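Local coordinates for thioredoxin-like protein (Bacteroides caccae ATCC 43185, PDB 4YOD) that has no established function but carries a thioredoxin-like domain with a CxxC pair, consistent with a role in thiol-disulfide redox chemistry, at residues Ala154-Tyr159 and Ser168-Asn173. Sequence-based numbering, arbitrary orientation.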
ATOM      1  N   ALA A 154       8.856   9.380  -7.901  1.00 25.93           N
ATOM      2  CA  ALA A 154       7.457   9.804  -7.952  1.00 25.91           C
ATOM      3  C   ALA A 154       7.078  10.425  -9.306  1.00 29.10           C
ATOM      4  O   ALA A 154       7.925  11.019  -9.978  1.00 29.70           O
ATOM      5  CB  ALA A 154       7.180  10.805  -6.846  1.00 26.46           C
ATOM      6  N   ILE A 155       5.810  10.282  -9.721  1.00 26.77           N
ATOM      7  CA  ILE A 155       5.365  10.868 -10.993  1.00 28.09           C
ATOM      8  C   ILE A 155       5.108  12.376 -10.792  1.00 30.64           C
ATOM      9  O   ILE A 155       4.337  12.769  -9.910  1.00 28.57           O
ATOM     10  CB  ILE A 155       4.138  10.141 -11.588  1.00 32.22           C
ATOM     11  CG1 ILE A 155       4.511   8.669 -11.924  1.00 34.14           C
ATOM     12  CG2 ILE A 155       3.654  10.883 -12.850  1.00 33.30           C
ATOM     13  CD1 ILE A 155       3.375   7.799 -12.389  1.00 44.62           C
ATOM     14  N   ASN A 156       5.778  13.211 -11.608  1.00 28.11           N
ATOM     15  CA  ASN A 156       5.651  14.670 -11.547  1.00 28.52           C
ATOM     16  C   ASN A 156       4.260  15.121 -11.984  1.00 33.14           C
ATOM     17  O   ASN A 156       3.621  14.466 -12.808  1.00 32.81           O
ATOM     18  CB  ASN A 156       6.711  15.339 -12.433  1.00 30.75           C
ATOM     19  CG  ASN A 156       6.788  16.827 -12.238  1.00 37.80           C
ATOM     20  OD1 ASN A 156       6.594  17.354 -11.131  1.00 34.49           O
ATOM     21  ND2 ASN A 156       6.982  17.534 -13.318  1.00 31.41           N
ATOM     22  N   PHE A 157       3.788  16.231 -11.416  1.00 31.87           N
ATOM     23  CA  PHE A 157       2.480  16.816 -11.736  1.00 32.64           C
ATOM     24  C   PHE A 157       2.516  18.291 -11.399  1.00 39.80           C
ATOM     25  O   PHE A 157       3.301  18.704 -10.540  1.00 38.74           O
ATOM     26  CB  PHE A 157       1.317  16.104 -10.994  1.00 32.02           C
ATOM     27  CG  PHE A 157       1.393  16.205  -9.484  1.00 32.36           C
ATOM     28  CD1 PHE A 157       0.800  17.268  -8.809  1.00 35.49           C
ATOM     29  CD2 PHE A 157       2.100  15.262  -8.742  1.00 30.82           C
ATOM     30  CE1 PHE A 157       0.901  17.382  -7.411  1.00 35.33           C
ATOM     31  CE2 PHE A 157       2.193  15.372  -7.347  1.00 33.24           C
ATOM     32  CZ  PHE A 157       1.601  16.433  -6.694  1.00 33.07           C
ATOM     33  N   THR A 158       1.637  19.061 -12.051  1.00 39.22           N
ATOM     34  CA  THR A 158       1.440  20.502 -11.872  1.00 40.60           C
ATOM     35  C   THR A 158       0.289  20.737 -10.901  1.00 44.67           C
ATOM     36  O   THR A 158      -0.780  20.142 -11.055  1.00 43.96           O
ATOM     37  CB  THR A 158       1.160  21.140 -13.243  1.00 47.83           C
ATOM     38  OG1 THR A 158       2.231  20.807 -14.126  1.00 46.83           O
ATOM     39  CG2 THR A 158       0.988  22.665 -13.174  1.00 50.16           C
ATOM     40  N   TYR A 159       0.511  21.590  -9.895  1.00 41.82           N
ATOM     41  CA  TYR A 159      -0.519  21.957  -8.923  1.00 41.97           C
ATOM     42  C   TYR A 159      -0.838  23.451  -9.068  1.00 47.94           C
ATOM     43  O   TYR A 159       0.008  24.231  -9.543  1.00 48.19           O
ATOM     44  CB  TYR A 159      -0.107  21.604  -7.474  1.00 40.89           C
ATOM     45  CG  TYR A 159       1.159  22.280  -6.993  1.00 42.23           C
ATOM     46  CD1 TYR A 159       1.131  23.574  -6.477  1.00 45.56           C
ATOM     47  CD2 TYR A 159       2.383  21.620  -7.036  1.00 42.22           C
ATOM     48  CE1 TYR A 159       2.294  24.204  -6.043  1.00 46.72           C
ATOM     49  CE2 TYR A 159       3.551  22.231  -6.588  1.00 44.25           C
ATOM     50  CZ  TYR A 159       3.502  23.525  -6.090  1.00 54.45           C
ATOM     51  OH  TYR A 159       4.651  24.135  -5.653  1.00 58.19           O
ATOM     52  N   SER A 168       5.297  22.769  -9.961  1.00 44.56           N
ATOM     53  CA  SER A 168       5.347  21.334 -10.188  1.00 41.92           C
ATOM     54  C   SER A 168       5.996  20.637  -8.983  1.00 41.36           C
ATOM     55  O   SER A 168       6.770  21.258  -8.249  1.00 40.59           O
ATOM     56  CB  SER A 168       6.081  21.006 -11.484  1.00 47.33           C
ATOM     57  OG  SER A 168       7.493  21.035 -11.344  1.00 57.92           O
ATOM     58  N   LEU A 169       5.688  19.340  -8.792  1.00 34.36           N
ATOM     59  CA  LEU A 169       6.252  18.547  -7.706  1.00 31.06           C
ATOM     60  C   LEU A 169       7.785  18.602  -7.707  1.00 33.35           C
ATOM     61  O   LEU A 169       8.380  18.874  -6.671  1.00 32.23           O
ATOM     62  CB  LEU A 169       5.784  17.078  -7.819  1.00 28.36           C
ATOM     63  CG  LEU A 169       6.425  16.062  -6.869  1.00 31.48           C
ATOM     64  CD1 LEU A 169       6.037  16.349  -5.421  1.00 31.06           C
ATOM     65  CD2 LEU A 169       6.024  14.649  -7.243  1.00 31.27           C
ATOM     66  N   TYR A 170       8.402  18.387  -8.873  1.00 30.72           N
ATOM     67  CA  TYR A 170       9.854  18.317  -8.998  1.00 32.60           C
ATOM     68  C   TYR A 170      10.550  19.669  -8.872  1.00 40.31           C
ATOM     69  O   TYR A 170      11.765  19.689  -8.653  1.00 40.55           O
ATOM     70  CB  TYR A 170      10.269  17.619 -10.298  1.00 33.33           C
ATOM     71  CG  TYR A 170      10.313  16.108 -10.160  1.00 31.66           C
ATOM     72  CD1 TYR A 170       9.151  15.370  -9.961  1.00 32.39           C
ATOM     73  CD2 TYR A 170      11.520  15.417 -10.220  1.00 31.37           C
ATOM     74  CE1 TYR A 170       9.182  13.983  -9.848  1.00 30.45           C
ATOM     75  CE2 TYR A 170      11.566  14.028 -10.093  1.00 30.32           C
ATOM     76  CZ  TYR A 170      10.391  13.314  -9.932  1.00 33.91           C
ATOM     77  OH  TYR A 170      10.420  11.944  -9.808  1.00 31.92           O
ATOM     78  N   GLN A 171       9.792  20.777  -8.941  1.00 39.38           N
ATOM     79  CA  GLN A 171      10.335  22.129  -8.793  1.00 41.89           C
ATOM     80  C   GLN A 171      10.525  22.483  -7.310  1.00 46.05           C
ATOM     81  O   GLN A 171      11.162  23.490  -6.987  1.00 48.11           O
ATOM     82  CB  GLN A 171       9.435  23.156  -9.494  1.00 44.68           C
ATOM     83  CG  GLN A 171       9.812  23.358 -10.956  1.00 56.27           C
ATOM     84  CD  GLN A 171       8.738  24.010 -11.791  1.00 70.16           C
ATOM     85  OE1 GLN A 171       7.642  24.358 -11.319  1.00 58.83           O
ATOM     86  NE2 GLN A 171       9.035  24.184 -13.072  1.00 68.16           N
ATOM     87  N   LEU A 172       9.993  21.651  -6.412  1.00 39.42           N
ATOM     88  CA  LEU A 172      10.133  21.865  -4.980  1.00 39.23           C
ATOM     89  C   LEU A 172      11.435  21.265  -4.493  1.00 43.05           C
ATOM     90  O   LEU A 172      11.778  20.137  -4.841  1.00 40.84           O
ATOM     91  CB  LEU A 172       8.939  21.305  -4.210  1.00 37.67           C
ATOM     92  CG  LEU A 172       7.619  21.995  -4.509  1.00 42.61           C
ATOM     93  CD1 LEU A 172       6.451  21.146  -4.041  1.00 41.90           C
ATOM     94  CD2 LEU A 172       7.596  23.424  -3.948  1.00 44.67           C
ATOM     95  N   ASN A 173      12.158  22.030  -3.685  1.00 41.92           N
ATOM     96  CA  ASN A 173      13.475  21.653  -3.197  1.00 43.04           C
ATOM     97  C   ASN A 173      13.485  21.517  -1.689  1.00 48.08           C
ATOM     98  O   ASN A 173      13.347  22.519  -0.976  1.00 49.28           O
ATOM     99  CB  ASN A 173      14.512  22.693  -3.651  1.00 46.01           C
ATOM    100  CG  ASN A 173      14.452  22.978  -5.133  1.00 61.08           C
ATOM    101  OD1 ASN A 173      14.468  22.068  -5.963  1.00 52.23           O
ATOM    102  ND2 ASN A 173      14.349  24.248  -5.499  1.00 54.52           N
TER
HETATM  103  O   HOH W   1       6.662  23.973  -7.470  1.00 46.18           O
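Y170 reaches across to A154, and its hydroxyl donates to the carbonyl oxygen: OH to A154 O is 2.7 Å. The donor lies in the carbonyl plane, on a lone pair. That oxygen also lies in the plane of the Y170 ring, at its edge. Two further hydrogen bonds join the segments. L169 N donates to F157 O at 3.0 Å. Y170 N donates to the side chain of N156, with N to OD1 3.1 Å. This donor sits above the amide plane, 44° out of it. In N156 the CG lies opposite the backbone N (chi1 -170°), which carries OD1 to the amide of Y170. The N156 amide stands steeply to the Y170 ring, with the planes 75° apart, and N156 CB lies 3.5 Å from Y170 CD1. A phenylalanine in place of Y170 would probably leave A154 O without its hydroxyl donor.

T158 and S168 form an antiparallel, non-hydrogen-bonded pair. S168 CA also makes a CH-O contact with F157 O. Water 1 links Y159 OH to S168 O, donating to the carbonyl at 2.8 Å.

The apolar contacts centre on two leucines. L169 places CB over one face of the F157 ring, while its CD2 lies 4.0 Å from A154 CB. L172 CD1 lies 4.0 Å from Y159 CE2. Separately, L172 CD2 approaches the Y159 hydroxyl, 3.5 Å from OH.

The two segments flank the open end of the small antiparallel hairpin 158-160/166-168, which precedes strand 176-181 of the thioredoxin-like domain. T158, Y159 and S168 lie in its strands. F157 and Y159 pack on L214 and I216 of strand 211-217. L169 and L172 rest on L177 of strand 176-181, and L172 also touches I237 of strand 237-240.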